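SAM dependent methyltransferase (Aquifex aeolicus, PDB 3DH0) binds S-adenosylmethionine in a Rossmann-like domain and probably transfers its methyl group to an acceptor. Local coordinates at residues K14-S19 against A48-P53; E73-A78 against V92-E97; F125-K130 against E169-R174. All coordinates share one frame; numbering follows the deposited sequence.

Interaction 1. Residues K14-S19 against A48-P53. With SAM (S-adenosylmethionine), chain C.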
# COMPACT_ATOMS: atom_id res chain seq x y z
N LYS A 14 -3.70 -15.27 6.47
CA LYS A 14 -4.56 -15.02 5.33
C LYS A 14 -3.92 -13.95 4.45
O LYS A 14 -4.27 -13.79 3.28
CB LYS A 14 -5.93 -14.53 5.78
CG LYS A 14 -6.99 -15.60 5.95
CD LYS A 14 -8.33 -14.95 6.30
CE LYS A 14 -9.48 -15.95 6.41
NZ LYS A 14 -10.68 -15.44 7.17
N LEU A 15 -2.97 -13.22 5.02
CA LEU A 15 -2.28 -12.18 4.28
C LEU A 15 -0.99 -12.74 3.67
O LEU A 15 -0.46 -12.20 2.71
CB LEU A 15 -1.97 -11.01 5.20
CG LEU A 15 -3.17 -10.35 5.89
CD1 LEU A 15 -2.69 -9.35 6.96
CD2 LEU A 15 -4.05 -9.66 4.84
N ASP A 16 -0.51 -13.84 4.22
CA ASP A 16 0.72 -14.48 3.75
C ASP A 16 0.36 -15.75 2.97
O ASP A 16 0.93 -16.82 3.18
CB ASP A 16 1.60 -14.80 4.97
CG ASP A 16 3.07 -14.92 4.62
OD1 ASP A 16 3.48 -14.38 3.57
OD2 ASP A 16 3.83 -15.54 5.40
N ASP A 17 -0.58 -15.61 2.04
CA ASP A 17 -1.06 -16.72 1.22
C ASP A 17 -0.65 -16.56 -0.24
O ASP A 17 -1.12 -15.64 -0.93
CB ASP A 17 -2.58 -16.79 1.33
CG ASP A 17 -3.16 -18.03 0.68
OD1 ASP A 17 -4.40 -18.18 0.74
OD2 ASP A 17 -2.40 -18.84 0.12
N PRO A 18 0.23 -17.45 -0.74
CA PRO A 18 0.67 -17.35 -2.13
C PRO A 18 -0.47 -17.34 -3.14
O PRO A 18 -0.26 -16.97 -4.29
CB PRO A 18 1.59 -18.55 -2.29
CG PRO A 18 1.06 -19.53 -1.34
CD PRO A 18 0.74 -18.69 -0.13
N SER A 19 -1.67 -17.70 -2.71
CA SER A 19 -2.81 -17.72 -3.61
C SER A 19 -3.40 -16.34 -3.87
O SER A 19 -4.36 -16.21 -4.64
CB SER A 19 -3.90 -18.63 -3.06
OG SER A 19 -4.42 -18.11 -1.86
N ALA A 48 1.47 -8.65 6.62
CA ALA A 48 2.38 -9.78 6.71
C ALA A 48 3.65 -9.53 5.90
O ALA A 48 4.64 -10.24 6.04
CB ALA A 48 1.68 -11.05 6.22
N GLY A 49 3.62 -8.50 5.06
CA GLY A 49 4.76 -8.17 4.23
C GLY A 49 4.73 -8.98 2.95
O GLY A 49 5.77 -9.25 2.36
N PHE A 50 3.52 -9.37 2.55
CA PHE A 50 3.31 -10.19 1.36
C PHE A 50 3.91 -9.61 0.09
O PHE A 50 4.70 -10.27 -0.56
CB PHE A 50 1.82 -10.44 1.15
CG PHE A 50 1.53 -11.34 -0.01
CD1 PHE A 50 1.88 -12.69 0.03
CD2 PHE A 50 0.94 -10.84 -1.17
CE1 PHE A 50 1.65 -13.53 -1.06
CE2 PHE A 50 0.71 -11.67 -2.28
CZ PHE A 50 1.07 -13.02 -2.23
N TYR A 51 3.53 -8.39 -0.26
CA TYR A 51 4.06 -7.75 -1.46
C TYR A 51 5.48 -7.18 -1.31
O TYR A 51 6.03 -6.66 -2.26
CB TYR A 51 3.11 -6.64 -1.90
CG TYR A 51 1.78 -7.14 -2.37
CD1 TYR A 51 1.66 -7.90 -3.52
CD2 TYR A 51 0.62 -6.88 -1.64
CE1 TYR A 51 0.43 -8.40 -3.94
CE2 TYR A 51 -0.62 -7.38 -2.06
CZ TYR A 51 -0.69 -8.13 -3.20
OH TYR A 51 -1.89 -8.63 -3.62
N LEU A 52 6.06 -7.30 -0.13
CA LEU A 52 7.40 -6.77 0.11
C LEU A 52 8.50 -7.35 -0.79
O LEU A 52 9.38 -6.63 -1.25
CB LEU A 52 7.79 -6.92 1.59
CG LEU A 52 7.16 -5.90 2.56
CD1 LEU A 52 7.67 -6.12 3.99
CD2 LEU A 52 7.50 -4.49 2.10
N PRO A 53 8.47 -8.67 -1.04
CA PRO A 53 9.51 -9.23 -1.91
C PRO A 53 9.49 -8.56 -3.29
O PRO A 53 10.51 -8.48 -3.97
CB PRO A 53 9.12 -10.70 -1.99
CG PRO A 53 8.57 -10.95 -0.62
CD PRO A 53 7.70 -9.74 -0.39
N SAM C . -1.38 -5.02 2.26
CA SAM C . -1.19 -6.33 2.96
C SAM C . -0.93 -7.43 1.95
O SAM C . -0.92 -7.15 0.76
OXT SAM C . -0.75 -8.59 2.45
CB SAM C . -2.43 -6.66 3.77
CG SAM C . -2.86 -5.46 4.50
SD SAM C . -4.33 -5.50 5.57
CE SAM C . -5.67 -5.64 4.40
C5' SAM C . -4.35 -3.86 6.13
C4' SAM C . -3.31 -3.50 7.16
O4' SAM C . -3.50 -2.10 7.38
C3' SAM C . -3.59 -4.10 8.55
O3' SAM C . -2.52 -5.06 8.77
C2' SAM C . -3.44 -2.96 9.54
O2' SAM C . -2.70 -3.18 10.73
C1' SAM C . -2.96 -1.81 8.61
N9 SAM C . -3.40 -0.46 8.91
C8 SAM C . -4.65 0.01 9.26
N7 SAM C . -4.68 1.29 9.45
C5 SAM C . -3.37 1.70 9.21
C6 SAM C . -2.74 2.98 9.24
N6 SAM C . -3.42 4.11 9.55
N1 SAM C . -1.39 3.05 8.95
C2 SAM C . -0.74 1.90 8.65
N3 SAM C . -1.24 0.66 8.59
C4 SAM C . -2.57 0.63 8.88
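L15 and A48 meet carbon to carbon, with L15 CB 3.8 Å from A48 CB, and D16 CB rests on the same methyl. Next to them F50 buries more area than any other residue here. Its CG lies anti to the backbone N (chi1 -177°), which carries the ring along the 14-19 loop. F50 CB sits 3.3 Å from L15 O, and F50 CE1 is 3.5 Å from D17 O; both carbonyls come at the ring obliquely, while P18 CA lies at its edge. F50 CD2 stands over the centre of the Y51 ring.

The packing thins toward D17-S19, where P18 is exposed. The D17 side chain starts away from F50 and folds back on its own loop: D17 OD2 accepts S19 N at 3.1 Å from above the carboxylate plane, an Asx turn. The D16 carboxylate is also taken elsewhere, OD1 by a salt bridge to K81 and OD2 in a probable hydrogen bond with Y77 OH.

On the ligand side, L15 CD2 is 3.6 Å from SAM CB and F50 CB is 3.4 Å from SAM OXT. R20, which touches F50, bonds to the cofactor as well. No hydrogen bond joins the two segments: beside the methionine end of the cofactor they pack by van der Waals contact, partly carbon on carbon and partly backbone carbonyls against F50, the polar grip coming from residues around it.

Interaction 2. Residues E73-A78 against V92-E97; sequences EMVNYA and VLKSEE. With SAM (S-adenosylmethionine), chain C.
V75 and V92 both carry CG1 anti to the backbone N (chi1 177° in V75), and these two methyls meet, V75 CG1 being 3.7 Å from V92 CG1, with the side chains lying alongside one another and pointing oppositely. The other V75 methyl, CG2, falls beside its own backbone N and reaches along the strand to K94 CA at 3.9 Å. A78 CB adds a more distant touch on V92 CG1, one turn further along the helix.

K94 starts alongside V75 but bends at chi2 and chi4, so that its amine leaves the helix: K94 NZ donates to S95 O at 2.6 Å and also to V70 O.

The same two segments reach the cofactor by their other residues. M74 CE lies 3.4 Å from SAM O3' at the ribose. At the far end of the adenine, SAM N6 donates to E97 O (3.1 Å, 144°) and, weakly, to E97 OE2. K6, in a salt bridge with E97 OE1, and the S120 backbone N, bonded to OE2, hold that carboxylate in position.

Segment 73-78 of helix 72-85 runs nearly antiparallel to segment 92-94 of strand 90-94, their axes 8.1 Å apart at closest approach and at 166°. Together with strand 64-69 the helix and strand make a beta-alpha-beta unit at one border of the sheet; L93 points away from the helix, onto I68 and L102.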
# COMPACT_ATOMS: atom_id res chain seq x y z
N GLU A 73 2.03 -6.61 16.00
CA GLU A 73 2.14 -7.99 15.58
C GLU A 73 2.44 -8.10 14.09
O GLU A 73 3.22 -8.95 13.67
CB GLU A 73 0.88 -8.80 15.93
CG GLU A 73 -0.44 -8.05 15.92
CD GLU A 73 -0.64 -7.21 17.18
OE1 GLU A 73 -0.22 -7.68 18.26
OE2 GLU A 73 -1.22 -6.11 17.09
N MET A 74 1.83 -7.23 13.30
CA MET A 74 2.07 -7.23 11.87
C MET A 74 3.49 -6.74 11.60
O MET A 74 4.17 -7.22 10.68
CB MET A 74 1.06 -6.34 11.14
CG MET A 74 -0.18 -7.08 10.68
SD MET A 74 -1.27 -7.61 11.99
CE MET A 74 -2.81 -7.45 11.21
N VAL A 75 3.95 -5.79 12.40
CA VAL A 75 5.29 -5.27 12.21
C VAL A 75 6.34 -6.37 12.43
O VAL A 75 7.23 -6.58 11.60
CB VAL A 75 5.56 -4.09 13.17
CG1 VAL A 75 6.99 -3.61 13.01
CG2 VAL A 75 4.58 -2.96 12.90
N ASN A 76 6.24 -7.08 13.54
CA ASN A 76 7.23 -8.11 13.81
C ASN A 76 7.16 -9.30 12.86
O ASN A 76 8.17 -9.94 12.60
CB ASN A 76 7.14 -8.56 15.27
CG ASN A 76 7.52 -7.45 16.25
OD1 ASN A 76 8.55 -6.78 16.08
ND2 ASN A 76 6.70 -7.25 17.28
N TYR A 77 5.98 -9.57 12.33
CA TYR A 77 5.82 -10.67 11.40
C TYR A 77 6.50 -10.32 10.09
O TYR A 77 7.24 -11.14 9.53
CB TYR A 77 4.34 -10.93 11.15
CG TYR A 77 4.07 -12.17 10.34
CD1 TYR A 77 3.83 -13.40 10.95
CD2 TYR A 77 4.06 -12.12 8.94
CE1 TYR A 77 3.57 -14.53 10.20
CE2 TYR A 77 3.81 -13.25 8.19
CZ TYR A 77 3.56 -14.45 8.82
OH TYR A 77 3.30 -15.57 8.07
N ALA A 78 6.24 -9.12 9.59
CA ALA A 78 6.83 -8.64 8.34
C ALA A 78 8.34 -8.54 8.46
O ALA A 78 9.07 -8.81 7.52
CB ALA A 78 6.25 -7.28 7.97
N VAL A 92 11.35 -2.12 8.03
CA VAL A 92 10.02 -2.30 8.62
C VAL A 92 9.83 -1.43 9.86
O VAL A 92 10.59 -1.54 10.82
CB VAL A 92 9.79 -3.77 9.02
CG1 VAL A 92 8.38 -3.94 9.55
CG2 VAL A 92 10.03 -4.67 7.82
N LEU A 93 8.80 -0.59 9.85
CA LEU A 93 8.55 0.32 10.97
C LEU A 93 7.16 0.27 11.60
O LEU A 93 6.15 -0.02 10.95
CB LEU A 93 8.85 1.76 10.52
CG LEU A 93 10.20 2.09 9.87
CD1 LEU A 93 10.22 3.55 9.45
CD2 LEU A 93 11.33 1.81 10.83
N LYS A 94 7.12 0.59 12.90
CA LYS A 94 5.89 0.65 13.68
C LYS A 94 5.24 2.01 13.48
O LYS A 94 5.78 3.04 13.88
CB LYS A 94 6.22 0.43 15.15
CG LYS A 94 5.06 0.64 16.09
CD LYS A 94 3.96 -0.35 15.86
CE LYS A 94 2.76 -0.05 16.74
NZ LYS A 94 2.12 1.28 16.43
N SER A 95 4.07 2.02 12.85
CA SER A 95 3.34 3.24 12.56
C SER A 95 2.22 3.55 13.55
O SER A 95 1.78 2.70 14.32
CB SER A 95 2.76 3.15 11.13
OG SER A 95 1.68 4.05 10.92
N GLU A 96 1.78 4.80 13.51
CA GLU A 96 0.70 5.28 14.37
C GLU A 96 -0.38 5.70 13.39
O GLU A 96 -0.08 6.07 12.26
CB GLU A 96 1.18 6.48 15.18
CG GLU A 96 0.70 6.50 16.62
CD GLU A 96 1.21 5.32 17.43
OE1 GLU A 96 2.36 4.90 17.22
OE2 GLU A 96 0.45 4.83 18.28
N GLU A 97 -1.63 5.66 13.81
CA GLU A 97 -2.75 5.99 12.94
C GLU A 97 -2.54 7.10 11.91
O GLU A 97 -2.67 6.86 10.72
CB GLU A 97 -4.00 6.27 13.77
CG GLU A 97 -5.30 6.31 12.97
CD GLU A 97 -5.57 5.06 12.15
OE1 GLU A 97 -5.33 3.94 12.66
OE2 GLU A 97 -6.03 5.19 11.00
N SAM C . -1.38 -5.02 2.26
CA SAM C . -1.19 -6.33 2.96
C SAM C . -0.93 -7.43 1.95
O SAM C . -0.92 -7.15 0.76
OXT SAM C . -0.75 -8.59 2.45
CB SAM C . -2.43 -6.66 3.77
CG SAM C . -2.86 -5.46 4.50
SD SAM C . -4.33 -5.50 5.57
CE SAM C . -5.67 -5.64 4.40
C5' SAM C . -4.35 -3.86 6.13
C4' SAM C . -3.31 -3.50 7.16
O4' SAM C . -3.50 -2.10 7.38
C3' SAM C . -3.59 -4.10 8.55
O3' SAM C . -2.52 -5.06 8.77
C2' SAM C . -3.44 -2.96 9.54
O2' SAM C . -2.70 -3.18 10.73
C1' SAM C . -2.96 -1.81 8.61
N9 SAM C . -3.40 -0.46 8.91
C8 SAM C . -4.65 0.01 9.26
N7 SAM C . -4.68 1.29 9.45
C5 SAM C . -3.37 1.70 9.21
C6 SAM C . -2.74 2.98 9.24
N6 SAM C . -3.42 4.11 9.55
N1 SAM C . -1.39 3.05 8.95
C2 SAM C . -0.74 1.90 8.65
N3 SAM C . -1.24 0.66 8.59
C4 SAM C . -2.57 0.63 8.88

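Interaction 3. Residues F125-K130 against E169-R174. With SAM (S-adenosylmethionine), chain C.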
# COMPACT_ATOMS: atom_id res chain seq x y z
N PHE A 125 -4.97 11.32 7.32
CA PHE A 125 -3.84 10.44 7.06
C PHE A 125 -3.19 10.91 5.77
O PHE A 125 -1.97 10.93 5.63
CB PHE A 125 -4.32 9.00 6.92
CG PHE A 125 -3.23 8.05 6.58
CD1 PHE A 125 -2.92 7.78 5.25
CD2 PHE A 125 -2.48 7.44 7.58
CE1 PHE A 125 -1.88 6.92 4.93
CE2 PHE A 125 -1.43 6.58 7.26
CZ PHE A 125 -1.13 6.32 5.94
N LEU A 126 -4.05 11.29 4.82
CA LEU A 126 -3.60 11.80 3.53
C LEU A 126 -2.69 13.01 3.68
O LEU A 126 -1.74 13.17 2.92
CB LEU A 126 -4.81 12.20 2.68
CG LEU A 126 -5.47 11.10 1.86
CD1 LEU A 126 -4.51 10.58 0.80
CD2 LEU A 126 -5.91 9.98 2.78
N GLU A 127 -2.97 13.87 4.66
CA GLU A 127 -2.13 15.04 4.87
C GLU A 127 -0.77 14.59 5.35
O GLU A 127 0.27 15.06 4.86
CB GLU A 127 -2.75 15.98 5.91
CG GLU A 127 -4.08 16.53 5.50
CD GLU A 127 -4.07 17.20 4.12
OE1 GLU A 127 -3.31 18.18 3.94
OE2 GLU A 127 -4.82 16.74 3.23
N GLU A 128 -0.76 13.65 6.29
CA GLU A 128 0.49 13.13 6.81
C GLU A 128 1.28 12.51 5.66
O GLU A 128 2.50 12.64 5.58
CB GLU A 128 0.19 12.09 7.90
CG GLU A 128 1.41 11.46 8.57
CD GLU A 128 2.33 12.46 9.27
OE1 GLU A 128 1.85 13.53 9.72
OE2 GLU A 128 3.53 12.17 9.40
N LEU A 129 0.56 11.86 4.74
CA LEU A 129 1.20 11.22 3.59
C LEU A 129 1.97 12.17 2.67
O LEU A 129 3.06 11.83 2.21
CB LEU A 129 0.15 10.47 2.77
CG LEU A 129 0.13 8.94 2.85
CD1 LEU A 129 -0.97 8.44 1.95
CD2 LEU A 129 1.46 8.34 2.42
N LYS A 130 1.41 13.34 2.39
CA LYS A 130 2.05 14.33 1.53
C LYS A 130 3.36 14.80 2.14
O LYS A 130 4.34 15.06 1.44
CB LYS A 130 1.17 15.56 1.33
CG LYS A 130 -0.26 15.32 0.91
CD LYS A 130 -0.75 16.57 0.16
CE LYS A 130 -2.26 16.76 0.21
NZ LYS A 130 -2.72 17.41 1.46
N GLU A 169 -9.59 13.66 -3.82
CA GLU A 169 -9.80 15.00 -4.34
C GLU A 169 -9.87 16.01 -3.19
O GLU A 169 -9.25 17.07 -3.25
CB GLU A 169 -11.08 15.06 -5.16
CG GLU A 169 -11.20 16.31 -5.99
CD GLU A 169 -12.41 16.28 -6.89
OE1 GLU A 169 -12.66 15.22 -7.51
OE2 GLU A 169 -13.12 17.32 -6.98
N ASP A 170 -10.61 15.68 -2.14
CA ASP A 170 -10.69 16.58 -1.00
C ASP A 170 -9.28 16.81 -0.47
O ASP A 170 -8.87 17.95 -0.24
CB ASP A 170 -11.50 15.98 0.15
CG ASP A 170 -12.95 15.77 -0.19
OD1 ASP A 170 -13.74 15.60 0.77
OD2 ASP A 170 -13.29 15.75 -1.40
N ALA A 171 -8.55 15.72 -0.28
CA ALA A 171 -7.19 15.78 0.25
C ALA A 171 -6.22 16.51 -0.67
O ALA A 171 -5.06 16.75 -0.30
CB ALA A 171 -6.68 14.38 0.53
N GLY A 172 -6.69 16.86 -1.86
CA GLY A 172 -5.83 17.56 -2.80
C GLY A 172 -5.10 16.69 -3.80
O GLY A 172 -4.66 17.19 -4.83
N ILE A 173 -4.94 15.39 -3.53
CA ILE A 173 -4.24 14.53 -4.49
C ILE A 173 -4.97 14.45 -5.83
O ILE A 173 -6.19 14.28 -5.87
CB ILE A 173 -4.08 13.08 -3.97
CG1 ILE A 173 -3.37 13.07 -2.62
CG2 ILE A 173 -3.30 12.27 -4.98
CD1 ILE A 173 -4.32 13.19 -1.45
N ARG A 174 -4.21 14.56 -6.92
CA ARG A 174 -4.77 14.51 -8.26
C ARG A 174 -4.78 13.09 -8.85
O ARG A 174 -3.73 12.47 -8.99
CB ARG A 174 -4.00 15.44 -9.19
CG ARG A 174 -2.49 15.24 -9.17
CD ARG A 174 -1.75 16.43 -9.81
NE ARG A 174 -0.38 16.57 -9.27
CZ ARG A 174 0.47 17.54 -9.60
NH1 ARG A 174 0.09 18.48 -10.47
NH2 ARG A 174 1.69 17.58 -9.05
N SAM C . -1.38 -5.02 2.26
CA SAM C . -1.19 -6.33 2.96
C SAM C . -0.93 -7.43 1.95
O SAM C . -0.92 -7.15 0.76
OXT SAM C . -0.75 -8.59 2.45
CB SAM C . -2.43 -6.66 3.77
CG SAM C . -2.86 -5.46 4.50
SD SAM C . -4.33 -5.50 5.57
CE SAM C . -5.67 -5.64 4.40
C5' SAM C . -4.35 -3.86 6.13
C4' SAM C . -3.31 -3.50 7.16
O4' SAM C . -3.50 -2.10 7.38
C3' SAM C . -3.59 -4.10 8.55
O3' SAM C . -2.52 -5.06 8.77
C2' SAM C . -3.44 -2.96 9.54
O2' SAM C . -2.70 -3.18 10.73
C1' SAM C . -2.96 -1.81 8.61
N9 SAM C . -3.40 -0.46 8.91
C8 SAM C . -4.65 0.01 9.26
N7 SAM C . -4.68 1.29 9.45
C5 SAM C . -3.37 1.70 9.21
C6 SAM C . -2.74 2.98 9.24
N6 SAM C . -3.42 4.11 9.55
N1 SAM C . -1.39 3.05 8.95
C2 SAM C . -0.74 1.90 8.65
N3 SAM C . -1.24 0.66 8.59
C4 SAM C . -2.57 0.63 8.88
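L126 meets A171 and I173 with different parts of its side chain. L126 CB lies 3.6 Å from A171 CB, and further out L126 CD1 comes to 3.5 Å from I173 CD1, where the two side chains cross at about a right angle. The first torsion sets L126 CG beside the backbone N, so that CG joins CB against the alanine methyl while CD1 goes on to the isoleucine.

One turn along the helix, K130 bends at chi4 and brings its amine back to E127, three residues earlier: K130 NZ forms a salt bridge with E127 OE1 at 2.7 Å. This charged pair borders the apolar patch near the A171 carbonyl, with E127 OE2 3.5 Å from A171 O.

In the next shell, G172 leaves the helix with a positive phi (94°), and G172 N bonds back to E169 O at 2.9 Å, part of a Schellman motif that ends helix 161-170. The chain then turns into strand 174-181. L168 packs against both L126 and I173, and I173 also rests on A190. From the same helix as L126, F125 reaches the pocket instead, F125 CE2 being 3.9 Å from SAM N1.

Chemically, the join is apolar inside and charged at its rim; a lysine beside the carbonyl end of a helix would probably be favourable, whereas a carboxylate there is presumably tolerated through its salt bridge.

Overall arrangement
The three contacts follow one another along the chain and meet different parts of the cofactor: interaction 1 the methionine end, interaction 2 the ribose and adenine, interaction 3 the N1/N6 end of the adenine through F125. Interactions 1 and 2, with centres 14 Å apart, are tied by the D16-Y77 pair (D16 OD2 to Y77 OH, 2.7 Å), and A48 packs on A78. Interaction 3 joins interaction 2 at the pocket, where F125 CD2 packs on E97 O at 3.2 Å, although their centres are 22 Å apart. Interactions 1 and 3 lie on opposite sides of the chain's centre, about 14 Å between nearest atoms, connected by the cofactor.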